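Local coordinates for protein putative hydrolase (Acinetobacter sp. NBRC 100985, PDB 4XUK) that probably hydrolyses organophosphates and lactones at a two-zinc centre of the metallo-beta-lactamase type, at residues S27-L30 and P35-Q38; H40-K45 and Q226-E231; S68-D73 and Q187-I192; H273-S276 and Y282-I285. The protein carries 2 engineered substitutions. All blocks are in the same frame, centred on the assembly; numbering follows the deposited sequence.

In the fold
Contacts 1 and 2 share helix 36-45 at the surface, their centres about 10 Å apart. Contact 1 joins the start of this helix to the loop before it. Contact 2 joins its later turns to residues 226-231. Contact 4, the hairpin of strands 271-275 and 283-286, is about 13 Å from contact 2 between centres, and Phe-227 packs on it. Contact 3 lies across the chain's centre from contacts 1 and 2. Along the chain, contact 1 closes before contact 2 opens, contact 3 is nested inside contact 2, and contact 4 comes last. Contacts 1 and 2 fix the peripheral helix, contact 3 joins the faces of the two large sheets, and contact 4 forms the end of one of them.

Contact 1: residues S27-L30 and P35-Q38; sequences SPNL and PQQQ
Two bends in Gln-36 carry its amide to Pro-28 and Asn-29. CG stands beside the backbone N (chi1 -82°), and the chain folds again at the next bond (chi2 -64°). The amide therefore lies against the short 3-10 segment 28-30. NE2 of Gln-36 donates a hydrogen bond of 2.9 Å to the backbone O of Pro-28. The donor approaches from above the carbonyl plane, 55° out of it, and not along a lone pair. The other arm of the amide, OE1 of Gln-36, rests 3.3 Å from CB of Pro-28. The glutamine chain crosses the proline ring at about a right angle. Asn-29 also crosses the glutamine, and its ND2 is 3.4 Å from CD of Gln-36. The two amide planes are inclined to each other.

Ser-27 OG accepts from the backbone N of Asn-29 at 3.1 Å, which makes an ST turn. Leu-30 N bonds back to Ser-27 O. On the helix side, Pro-35 is the N-cap residue, so Gln-36 belongs to the first turn. Pro-28 also packs on Val-39 and His-40 of the same helix.

The contact is small and lies at the surface. It ties the start of helix 36-45 to the loop that leads into it. The single hydrogen bond to Pro-28 O fixes the rotation of the glutamine amide, with NE2 on the carbonyl and OE1 against the proline ring.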
loop_
_atom_site.group_PDB
_atom_site.type_symbol
_atom_site.label_atom_id
_atom_site.label_comp_id
_atom_site.label_asym_id
_atom_site.label_seq_id
_atom_site.Cartn_x
_atom_site.Cartn_y
_atom_site.Cartn_z
ATOM N N SER A 27 13.198 -2.745 -17.740
ATOM C CA SER A 27 12.667 -2.568 -19.087
ATOM C C SER A 27 11.395 -3.384 -19.281
ATOM O O SER A 27 11.344 -4.536 -18.885
ATOM C CB SER A 27 13.706 -3.016 -20.120
ATOM O OG SER A 27 13.185 -2.873 -21.428
ATOM N N PRO A 28 10.365 -2.800 -19.917
ATOM C CA PRO A 28 9.198 -3.615 -20.288
ATOM C C PRO A 28 9.580 -4.746 -21.244
ATOM O O PRO A 28 8.844 -5.734 -21.351
ATOM C CB PRO A 28 8.277 -2.613 -21.006
ATOM C CG PRO A 28 9.190 -1.503 -21.466
ATOM C CD PRO A 28 10.241 -1.406 -20.380
ATOM N N ASN A 29 10.718 -4.612 -21.923
ATOM C CA ASN A 29 11.191 -5.671 -22.813
ATOM C C ASN A 29 11.575 -6.961 -22.086
ATOM O O ASN A 29 11.764 -7.995 -22.720
ATOM C CB ASN A 29 12.384 -5.194 -23.646
ATOM C CG ASN A 29 12.002 -4.123 -24.651
ATOM O OD1 ASN A 29 12.567 -3.026 -24.654
ATOM N ND2 ASN A 29 11.036 -4.437 -25.508
ATOM N N LEU A 30 11.717 -6.907 -20.765
ATOM C CA LEU A 30 12.063 -8.113 -20.013
ATOM C C LEU A 30 10.900 -9.104 -19.974
ATOM O O LEU A 30 11.102 -10.295 -19.728
ATOM C CB LEU A 30 12.543 -7.765 -18.602
ATOM C CG LEU A 30 13.832 -6.950 -18.515
ATOM C CD1 LEU A 30 14.167 -6.629 -17.068
ATOM C CD2 LEU A 30 15.001 -7.676 -19.179
ATOM N N PRO A 35 3.370 -9.329 -26.944
ATOM C CA PRO A 35 3.609 -8.121 -27.732
ATOM C C PRO A 35 3.784 -6.943 -26.798
ATOM O O PRO A 35 3.011 -6.810 -25.840
ATOM C CB PRO A 35 2.309 -7.960 -28.518
ATOM C CG PRO A 35 1.753 -9.333 -28.617
ATOM C CD PRO A 35 2.086 -9.961 -27.286
ATOM N N GLN A 36 4.794 -6.119 -27.060
ATOM C CA GLN A 36 5.083 -4.972 -26.211
ATOM C C GLN A 36 3.901 -4.018 -26.103
ATOM O O GLN A 36 3.729 -3.353 -25.074
ATOM C CB GLN A 36 6.338 -4.244 -26.704
ATOM C CG GLN A 36 7.633 -4.906 -26.220
ATOM C CD GLN A 36 7.760 -4.860 -24.695
ATOM O OE1 GLN A 36 7.835 -3.782 -24.103
ATOM N NE2 GLN A 36 7.769 -6.024 -24.062
ATOM N N GLN A 37 3.083 -3.951 -27.152
ATOM C CA GLN A 37 1.891 -3.106 -27.109
ATOM C C GLN A 37 0.931 -3.554 -25.996
ATOM O O GLN A 37 0.333 -2.716 -25.311
ATOM C CB GLN A 37 1.185 -3.106 -28.473
ATOM C CG GLN A 37 0.002 -2.133 -28.573
ATOM C CD GLN A 37 0.415 -0.666 -28.557
ATOM O OE1 GLN A 37 -0.295 0.184 -28.018
ATOM N NE2 GLN A 37 1.554 -0.362 -29.156
ATOM N N GLN A 38 0.794 -4.870 -25.803
ATOM C CA GLN A 38 -0.097 -5.393 -24.759
ATOM C C GLN A 38 0.510 -5.197 -23.377
ATOM O O GLN A 38 -0.214 -4.982 -22.396
ATOM C CB GLN A 38 -0.408 -6.877 -24.986
ATOM C CG GLN A 38 -1.315 -7.134 -26.177
ATOM C CD GLN A 38 -1.395 -8.610 -26.534
ATOM O OE1 GLN A 38 -1.249 -9.484 -25.674
ATOM N NE2 GLN A 38 -1.610 -8.893 -27.810
#

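Contact 2: residues H40-K45 and Q226-E231; sequences HEILKK and QFDRPE
A salt bridge joins Lys-45 to Asp-228 across the contact. NZ of Lys-45 donates to OD2 of Asp-228 at 2.8 Å. It meets this oxygen on the syn side, 28° out of the carboxylate plane. The other oxygen, OD1 of Asp-228, is farther from NZ of Lys-45, at 3.4 Å. OD1 has a partner of its own in the hydroxyl of Tyr-46, the residue next to the lysine. The carboxylate is therefore held at both oxygens by neighbouring residues at the end of helix 36-45.

The lysine reaches its partner at full stretch. Its CG is anti to the backbone N (chi1 152°), and the rest of the chain is extended. The aspartate points back at it. The lysine carbons also touch the carboxylate, with CD of Lys-45 3.5 Å from OD2 of Asp-228.

Ile-42, one turn earlier on the helix, packs its methyls on the carboxylate and on the base of Arg-229. Its CG2 lies 3.9 Å from OD2 of Asp-228, and the two side chains run antiparallel, side by side. Its CD1 is 4.4 Å from CB of Arg-229, the residue at which the chain leaves helix 225-228. Beyond the contact, Lys-45 packs on Tyr-275 of the second subunit, which places the salt bridge close to the dimer interface.

One opposite charge and one hydroxyl grip the carboxylate of Asp-228. Both would be expected to favour its ionised form. The isoleucine borders one of its oxygens, and the polar pair and this packing together join two segments 181 residues apart in sequence.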
loop_
_atom_site.group_PDB
_atom_site.type_symbol
_atom_site.label_atom_id
_atom_site.label_comp_id
_atom_site.label_asym_id
_atom_site.label_seq_id
_atom_site.Cartn_x
_atom_site.Cartn_y
_atom_site.Cartn_z
ATOM N N HIS A 40 2.325 -2.607 -22.645
ATOM C CA HIS A 40 2.031 -1.208 -22.358
ATOM C C HIS A 40 0.561 -0.956 -22.022
ATOM O O HIS A 40 0.256 -0.124 -21.164
ATOM C CB HIS A 40 2.547 -0.280 -23.472
ATOM C CG HIS A 40 4.037 -0.154 -23.487
ATOM N ND1 HIS A 40 4.744 0.383 -22.432
ATOM C CD2 HIS A 40 4.960 -0.523 -24.410
ATOM C CE1 HIS A 40 6.036 0.349 -22.707
ATOM N NE2 HIS A 40 6.194 -0.200 -23.901
ATOM N N GLU A 41 -0.341 -1.683 -22.678
ATOM C CA GLU A 41 -1.759 -1.645 -22.311
ATOM C C GLU A 41 -1.962 -2.012 -20.839
ATOM O O GLU A 41 -2.628 -1.292 -20.088
ATOM C CB GLU A 41 -2.550 -2.607 -23.202
ATOM C CG GLU A 41 -2.716 -2.101 -24.638
ATOM C CD GLU A 41 -3.086 -3.213 -25.611
ATOM O OE1 GLU A 41 -2.932 -3.016 -26.841
ATOM O OE2 GLU A 41 -3.528 -4.280 -25.139
ATOM N N ILE A 42 -1.379 -3.130 -20.417
ATOM C CA ILE A 42 -1.540 -3.571 -19.031
ATOM C C ILE A 42 -0.926 -2.558 -18.058
ATOM O O ILE A 42 -1.547 -2.208 -17.051
ATOM C CB ILE A 42 -1.009 -5.010 -18.830
ATOM C CG1 ILE A 42 -1.833 -5.995 -19.671
ATOM C CG2 ILE A 42 -1.065 -5.414 -17.362
ATOM C CD1 ILE A 42 -1.193 -7.361 -19.864
ATOM N N LEU A 43 0.267 -2.055 -18.368
ATOM C CA LEU A 43 0.910 -1.060 -17.505
ATOM C C LEU A 43 0.075 0.232 -17.383
ATOM O O LEU A 43 0.026 0.865 -16.324
ATOM C CB LEU A 43 2.324 -0.764 -18.015
ATOM C CG LEU A 43 3.351 -1.893 -17.929
ATOM C CD1 LEU A 43 4.661 -1.501 -18.596
ATOM C CD2 LEU A 43 3.596 -2.275 -16.478
ATOM N N LYS A 44 -0.578 0.631 -18.468
ATOM C CA LYS A 44 -1.408 1.827 -18.431
ATOM C C LYS A 44 -2.635 1.633 -17.546
ATOM O O LYS A 44 -3.051 2.564 -16.860
ATOM C CB LYS A 44 -1.830 2.234 -19.843
ATOM C CG LYS A 44 -0.752 2.944 -20.639
ATOM C CD LYS A 44 -1.200 3.120 -22.086
ATOM C CE LYS A 44 -0.331 4.121 -22.831
ATOM N NZ LYS A 44 0.589 3.439 -23.791
ATOM N N LYS A 45 -3.217 0.433 -17.560
ATOM C CA LYS A 45 -4.352 0.146 -16.686
ATOM C C LYS A 45 -3.954 0.344 -15.222
ATOM O O LYS A 45 -4.734 0.875 -14.417
ATOM C CB LYS A 45 -4.861 -1.282 -16.915
ATOM C CG LYS A 45 -5.535 -1.919 -15.689
ATOM C CD LYS A 45 -5.917 -3.376 -15.946
ATOM C CE LYS A 45 -6.455 -4.043 -14.686
ATOM N NZ LYS A 45 -6.750 -5.497 -14.866
ATOM N N GLN A 226 2.026 -9.844 -15.071
ATOM C CA GLN A 226 1.970 -11.269 -14.752
ATOM C C GLN A 226 0.777 -11.678 -13.887
ATOM O O GLN A 226 0.633 -12.850 -13.529
ATOM C CB GLN A 226 3.288 -11.723 -14.128
ATOM C CG GLN A 226 4.473 -11.577 -15.063
ATOM C CD GLN A 226 5.782 -11.731 -14.328
ATOM O OE1 GLN A 226 6.061 -10.992 -13.390
ATOM N NE2 GLN A 226 6.576 -12.711 -14.730
ATOM N N PHE A 227 -0.084 -10.725 -13.551
ATOM C CA PHE A 227 -1.363 -11.091 -12.951
ATOM C C PHE A 227 -2.478 -11.118 -14.004
ATOM O O PHE A 227 -3.235 -12.087 -14.071
ATOM C CB PHE A 227 -1.712 -10.191 -11.753
ATOM C CG PHE A 227 -1.098 -10.661 -10.450
ATOM C CD1 PHE A 227 0.261 -10.491 -10.206
ATOM C CD2 PHE A 227 -1.875 -11.295 -9.485
ATOM C CE1 PHE A 227 0.834 -10.931 -9.016
ATOM C CE2 PHE A 227 -1.305 -11.739 -8.284
ATOM C CZ PHE A 227 0.053 -11.551 -8.057
ATOM N N ASP A 228 -2.579 -10.075 -14.824
ATOM C CA ASP A 228 -3.545 -10.078 -15.926
ATOM C C ASP A 228 -3.197 -11.161 -16.950
ATOM O O ASP A 228 -4.088 -11.784 -17.526
ATOM C CB ASP A 228 -3.579 -8.707 -16.621
ATOM C CG ASP A 228 -4.200 -7.620 -15.762
ATOM O OD1 ASP A 228 -4.242 -7.776 -14.521
ATOM O OD2 ASP A 228 -4.637 -6.591 -16.329
ATOM N N ARG A 229 -1.902 -11.381 -17.173
ATOM C CA ARG A 229 -1.450 -12.404 -18.105
ATOM C C ARG A 229 -0.414 -13.315 -17.444
ATOM O O ARG A 229 0.777 -13.225 -17.747
ATOM C CB ARG A 229 -0.849 -11.743 -19.342
ATOM C CG ARG A 229 -0.751 -12.669 -20.538
ATOM C CD ARG A 229 -2.059 -12.670 -21.321
ATOM N NE ARG A 229 -2.286 -11.364 -21.920
ATOM C CZ ARG A 229 -2.121 -11.094 -23.212
ATOM N NH1 ARG A 229 -1.754 -12.051 -24.061
ATOM N NH2 ARG A 229 -2.341 -9.865 -23.657
ATOM N N PRO A 230 -0.864 -14.219 -16.554
ATOM C CA PRO A 230 0.069 -15.007 -15.741
ATOM C C PRO A 230 0.994 -15.921 -16.555
ATOM O O PRO A 230 2.006 -16.367 -16.023
ATOM C CB PRO A 230 -0.858 -15.849 -14.853
ATOM C CG PRO A 230 -2.152 -15.907 -15.573
ATOM C CD PRO A 230 -2.269 -14.578 -16.280
ATOM N N GLU A 231 0.677 -16.180 -17.804
ATOM C CA GLU A 231 1.514 -16.970 -18.707
ATOM C C GLU A 231 2.764 -16.253 -19.191
ATOM O O GLU A 231 3.568 -16.813 -19.813
ATOM C CB GLU A 231 0.682 -17.483 -19.863
ATOM C CG GLU A 231 0.227 -16.393 -20.778
ATOM C CD GLU A 231 -1.157 -15.811 -20.465
ATOM O OE1 GLU A 231 -1.835 -15.487 -21.438
ATOM O OE2 GLU A 231 -1.552 -15.647 -19.308
#

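Contact 3: residues S68-D73 and Q187-I192; sequences SLILID and QGFKVI. Engineered in segment 68-73: Ile-70 (natural residue Val).
Phe-189 meets two isoleucines of strand 69-72 with the far end of its ring. CE1 of Phe-189 is 3.7 Å from CG1 of Ile-70, and CE2 of Phe-189 is 3.6 Å from CD1 of Ile-72. Both approach the ring obliquely. CZ of Phe-189 lies between the two, 3.8 Å from CG1 of Ile-70 and 4.1 Å from CD1 of Ile-72. Ile-72 points back at the phenylalanine, while Ile-70 lies beside it, running the other way. Ile-70 is an engineered residue, valine in the natural sequence. Its chi1 of 123° is eclipsed, and CG1 and CG2 both meet the ring at CE1.

A polar contact flanks this apolar one. Ser-68 OG makes a weak hydrogen bond of 3.5 Å to OE1 of Gln-187. The glutamine chain is bent at chi2 (-85°), which brings its amide to the serine. The stronger partner of that amide is Thr-103 OG1, bound to NE2. Gln-187 and Gly-188 have the backbone angles of a type I' turn. This turn joins strands 185-186 and 189-193, and it starts the strand that carries Phe-189.

Past Ile-72, Asp-73 OD2 bonds to ND1 of His-113, a zinc ligand, so the strand leads toward the metal site. The side chain of Ile-72 is about 12 Å from a bound zinc ion. Around the ring stand Val-63 of strand 54-64, Leu-105 of strand 103-105 and Leu-206 of strand 202-208. The contact thus lies in the interface between the two sheets of the alpha-beta-beta-alpha sandwich, with strand 69-72 on one sheet and strand 189-193 on the other.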
loop_
_atom_site.group_PDB
_atom_site.type_symbol
_atom_site.label_atom_id
_atom_site.label_comp_id
_atom_site.label_asym_id
_atom_site.label_seq_id
_atom_site.Cartn_x
_atom_site.Cartn_y
_atom_site.Cartn_z
ATOM N N SER A 68 11.780 -17.678 18.169
ATOM C CA SER A 68 12.720 -17.472 17.082
ATOM C C SER A 68 12.324 -16.313 16.179
ATOM O O SER A 68 11.146 -15.942 16.076
ATOM C CB SER A 68 12.881 -18.749 16.249
ATOM O OG SER A 68 13.436 -19.798 17.026
ATOM N N LEU A 69 13.337 -15.746 15.539
ATOM C CA LEU A 69 13.160 -14.686 14.573
ATOM C C LEU A 69 13.808 -15.175 13.294
ATOM O O LEU A 69 15.017 -15.439 13.246
ATOM C CB LEU A 69 13.848 -13.418 15.058
ATOM C CG LEU A 69 13.617 -12.174 14.205
ATOM C CD1 LEU A 69 12.128 -11.825 14.164
ATOM C CD2 LEU A 69 14.437 -11.026 14.746
ATOM N N ILE A 70 13.004 -15.324 12.254
ATOM C CA ILE A 70 13.539 -15.866 11.028
ATOM C C ILE A 70 13.436 -14.867 9.853
ATOM O O ILE A 70 12.423 -14.183 9.675
ATOM C CB ILE A 70 12.958 -17.295 10.764
ATOM C CG1 ILE A 70 12.280 -17.375 9.430
ATOM C CG2 ILE A 70 12.035 -17.777 11.888
ATOM C CD1 ILE A 70 13.236 -17.783 8.455
ATOM N N LEU A 71 14.520 -14.756 9.086
ATOM C CA LEU A 71 14.572 -13.824 7.968
ATOM C C LEU A 71 14.422 -14.581 6.650
ATOM O O LEU A 71 15.098 -15.588 6.414
ATOM C CB LEU A 71 15.895 -13.037 8.006
ATOM C CG LEU A 71 16.200 -12.002 6.920
ATOM C CD1 LEU A 71 15.184 -10.875 6.955
ATOM C CD2 LEU A 71 17.623 -11.451 7.064
ATOM N N ILE A 72 13.520 -14.113 5.795
ATOM C CA ILE A 72 13.251 -14.807 4.536
ATOM C C ILE A 72 13.676 -13.936 3.357
ATOM O O ILE A 72 12.992 -12.969 2.991
ATOM C CB ILE A 72 11.783 -15.262 4.474
ATOM C CG1 ILE A 72 11.474 -16.090 5.732
ATOM C CG2 ILE A 72 11.516 -16.082 3.222
ATOM C CD1 ILE A 72 10.045 -16.551 5.874
ATOM N N ASP A 73 14.827 -14.299 2.780
ATOM C CA ASP A 73 15.599 -13.440 1.864
ATOM C C ASP A 73 16.164 -12.207 2.589
ATOM O O ASP A 73 15.789 -11.930 3.724
ATOM C CB ASP A 73 14.809 -13.099 0.582
ATOM C CG ASP A 73 14.566 -14.327 -0.276
ATOM O OD1 ASP A 73 15.287 -15.338 -0.069
ATOM O OD2 ASP A 73 13.650 -14.301 -1.132
ATOM N N GLN A 187 12.218 -24.767 11.298
ATOM C CA GLN A 187 11.632 -23.789 12.221
ATOM C C GLN A 187 10.121 -23.700 12.070
ATOM O O GLN A 187 9.532 -22.627 12.246
ATOM C CB GLN A 187 12.247 -22.402 12.010
ATOM C CG GLN A 187 13.710 -22.284 12.426
ATOM C CD GLN A 187 13.872 -21.991 13.912
ATOM O OE1 GLN A 187 13.058 -22.416 14.736
ATOM N NE2 GLN A 187 14.932 -21.268 14.258
ATOM N N GLY A 188 9.501 -24.823 11.724
ATOM C CA GLY A 188 8.062 -24.866 11.547
ATOM C C GLY A 188 7.615 -24.429 10.166
ATOM O O GLY A 188 6.419 -24.446 9.870
ATOM N N PHE A 189 8.566 -24.030 9.324
ATOM C CA PHE A 189 8.251 -23.684 7.943
ATOM C C PHE A 189 8.299 -24.924 7.069
ATOM O O PHE A 189 9.184 -25.770 7.227
ATOM C CB PHE A 189 9.229 -22.635 7.390
ATOM C CG PHE A 189 9.064 -21.264 7.996
ATOM C CD1 PHE A 189 9.552 -20.985 9.272
ATOM C CD2 PHE A 189 8.425 -20.258 7.289
ATOM C CE1 PHE A 189 9.406 -19.717 9.831
ATOM C CE2 PHE A 189 8.277 -18.998 7.834
ATOM C CZ PHE A 189 8.763 -18.723 9.110
ATOM N N LYS A 190 7.363 -25.036 6.151
ATOM C CA LYS A 190 7.384 -26.077 5.165
ATOM C C LYS A 190 8.007 -25.626 3.836
ATOM O O LYS A 190 7.700 -24.602 3.319
ATOM C CB LYS A 190 6.017 -26.627 4.954
ATOM C CG LYS A 190 6.007 -27.657 3.902
ATOM C CD LYS A 190 4.662 -28.277 3.746
ATOM C CE LYS A 190 4.615 -29.150 2.523
ATOM N NZ LYS A 190 3.427 -29.979 2.752
ATOM N N VAL A 191 8.896 -26.427 3.313
ATOM C CA VAL A 191 9.558 -26.049 2.070
ATOM C C VAL A 191 8.782 -26.576 0.858
ATOM O O VAL A 191 8.337 -27.727 0.834
ATOM C CB VAL A 191 11.060 -26.463 2.050
ATOM C CG1 VAL A 191 11.767 -25.945 3.299
ATOM C CG2 VAL A 191 11.229 -27.963 1.947
ATOM N N ILE A 192 8.594 -25.710 -0.132
ATOM C CA ILE A 192 7.796 -26.051 -1.301
ATOM C C ILE A 192 8.589 -25.815 -2.572
ATOM O O ILE A 192 9.084 -24.705 -2.819
ATOM C CB ILE A 192 6.478 -25.240 -1.320
ATOM C CG1 ILE A 192 5.706 -25.497 -0.020
ATOM C CG2 ILE A 192 5.633 -25.578 -2.546
ATOM C CD1 ILE A 192 4.454 -24.679 0.125
#

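Contact 4: residues H273-S276 and Y282-I285; sequences HTYS and YQWI. Engineered in segment 273-276: Thr-274 (natural residue Ile).
His-273 and Ile-285, and then Tyr-275 and Gln-283, form hydrogen-bonded antiparallel pairs, with Thr-274 and Trp-284 as the non-hydrogen-bonded pair between them; the strand directions differ by 144°. Each hydrogen-bonded pair has two backbone bonds, of which Gln-283 N to Tyr-275 O is 2.7 Å.

On the face of His-273, Tyr-275, Gln-283 and Ile-285, CB of Tyr-275 meets CG1 of Ile-285 at 4.2 Å. A water binds in the plane of the histidine ring, 2.9 Å from ND1 of His-273, and donates to Ile-285 O at 2.7 Å. Thr-274 and Trp-284 lie on the other face. Trp-284 sends its six-membered ring across to the other strand, with CE3 3.6 Å from His-273 O.

Near the turn, CB of Ser-276 lies 3.5 Å from CD1 of Tyr-282, and the serine OG sits over one face of the tyrosine ring. With OG anti to the backbone N (chi1 180°), the serine also bonds Gly-279 N and Ser-281 O in the turn. Thr-274 is engineered, isoleucine in the natural sequence. Its OG1 is buried without a polar partner, 3.7 Å from CD1 of Tyr-282.

In the second subunit, Tyr-47 stacks on the ring of His-273 and bonds Thr-274 O through its hydroxyl. This is a beta hairpin at a sheet edge, with 283-286 outermost within this chain; both its strands reach the dimer interface.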
loop_
_atom_site.group_PDB
_atom_site.type_symbol
_atom_site.label_atom_id
_atom_site.label_comp_id
_atom_site.label_asym_id
_atom_site.label_seq_id
_atom_site.Cartn_x
_atom_site.Cartn_y
_atom_site.Cartn_z
ATOM N N HIS A 273 -3.093 -10.917 -1.061
ATOM C CA HIS A 273 -3.763 -12.151 -1.440
ATOM C C HIS A 273 -4.009 -12.107 -2.942
ATOM O O HIS A 273 -3.932 -11.035 -3.548
ATOM C CB HIS A 273 -5.099 -12.243 -0.720
ATOM C CG HIS A 273 -4.983 -12.321 0.772
ATOM N ND1 HIS A 273 -4.823 -11.204 1.567
ATOM C CD2 HIS A 273 -5.013 -13.381 1.614
ATOM C CE1 HIS A 273 -4.764 -11.574 2.836
ATOM N NE2 HIS A 273 -4.882 -12.887 2.893
ATOM N N THR A 274 -4.289 -13.256 -3.555
ATOM C CA THR A 274 -4.646 -13.239 -4.972
ATOM C C THR A 274 -6.070 -13.701 -5.230
ATOM O O THR A 274 -6.531 -14.719 -4.692
ATOM C CB THR A 274 -3.628 -13.990 -5.888
ATOM O OG1 THR A 274 -4.311 -14.908 -6.752
ATOM C CG2 THR A 274 -2.632 -14.734 -5.081
ATOM N N TYR A 275 -6.767 -12.912 -6.039
ATOM C CA TYR A 275 -8.127 -13.218 -6.446
ATOM C C TYR A 275 -8.123 -13.589 -7.912
ATOM O O TYR A 275 -7.275 -13.113 -8.672
ATOM C CB TYR A 275 -9.012 -11.991 -6.241
ATOM C CG TYR A 275 -10.350 -12.057 -6.944
ATOM C CD1 TYR A 275 -11.412 -12.763 -6.394
ATOM C CD2 TYR A 275 -10.552 -11.400 -8.155
ATOM C CE1 TYR A 275 -12.633 -12.821 -7.027
ATOM C CE2 TYR A 275 -11.779 -11.443 -8.801
ATOM C CZ TYR A 275 -12.812 -12.161 -8.232
ATOM O OH TYR A 275 -14.025 -12.225 -8.863
ATOM N N SER A 276 -9.067 -14.444 -8.300
ATOM C CA SER A 276 -9.315 -14.741 -9.707
ATOM C C SER A 276 -10.814 -14.919 -9.943
ATOM O O SER A 276 -11.490 -15.624 -9.195
ATOM C CB SER A 276 -8.587 -16.013 -10.128
ATOM O OG SER A 276 -8.835 -16.293 -11.497
ATOM N N TYR A 282 -5.510 -13.151 -12.830
ATOM C CA TYR A 282 -5.478 -13.014 -11.380
ATOM C C TYR A 282 -5.363 -11.544 -11.044
ATOM O O TYR A 282 -4.970 -10.751 -11.896
ATOM C CB TYR A 282 -4.303 -13.803 -10.801
ATOM C CG TYR A 282 -4.441 -15.281 -11.056
ATOM C CD1 TYR A 282 -5.096 -16.097 -10.148
ATOM C CD2 TYR A 282 -3.950 -15.854 -12.220
ATOM C CE1 TYR A 282 -5.248 -17.447 -10.384
ATOM C CE2 TYR A 282 -4.096 -17.209 -12.462
ATOM C CZ TYR A 282 -4.748 -17.994 -11.537
ATOM O OH TYR A 282 -4.902 -19.338 -11.758
ATOM N N GLN A 283 -5.721 -11.179 -9.813
ATOM C CA GLN A 283 -5.610 -9.792 -9.363
ATOM C C GLN A 283 -4.938 -9.759 -7.989
ATOM O O GLN A 283 -5.300 -10.532 -7.095
ATOM C CB GLN A 283 -6.991 -9.118 -9.311
ATOM C CG GLN A 283 -6.962 -7.656 -8.828
ATOM C CD GLN A 283 -8.349 -7.008 -8.778
ATOM O OE1 GLN A 283 -9.279 -7.453 -9.448
ATOM N NE2 GLN A 283 -8.487 -5.952 -7.971
ATOM N N TRP A 284 -3.937 -8.894 -7.839
ATOM C CA TRP A 284 -3.200 -8.771 -6.593
ATOM C C TRP A 284 -3.968 -7.828 -5.687
ATOM O O TRP A 284 -4.206 -6.673 -6.057
ATOM C CB TRP A 284 -1.813 -8.189 -6.879
ATOM C CG TRP A 284 -1.009 -7.817 -5.668
ATOM C CD1 TRP A 284 -0.593 -6.563 -5.302
ATOM C CD2 TRP A 284 -0.510 -8.711 -4.670
ATOM N NE1 TRP A 284 0.135 -6.629 -4.127
ATOM C CE2 TRP A 284 0.198 -7.939 -3.723
ATOM C CE3 TRP A 284 -0.594 -10.089 -4.483
ATOM C CZ2 TRP A 284 0.819 -8.508 -2.605
ATOM C CZ3 TRP A 284 0.017 -10.650 -3.374
ATOM C CH2 TRP A 284 0.719 -9.861 -2.453
ATOM N N ILE A 285 -4.351 -8.321 -4.511
ATOM C CA ILE A 285 -5.030 -7.501 -3.514
ATOM C C ILE A 285 -4.049 -7.211 -2.375
ATOM O O ILE A 285 -3.775 -8.090 -1.560
ATOM C CB ILE A 285 -6.238 -8.246 -2.907
ATOM C CG1 ILE A 285 -7.049 -8.988 -3.984
ATOM C CG2 ILE A 285 -7.106 -7.280 -2.135
ATOM C CD1 ILE A 285 -7.598 -8.065 -5.064
HETATM O O HOH W 1 -4.947 -8.464 0.791
#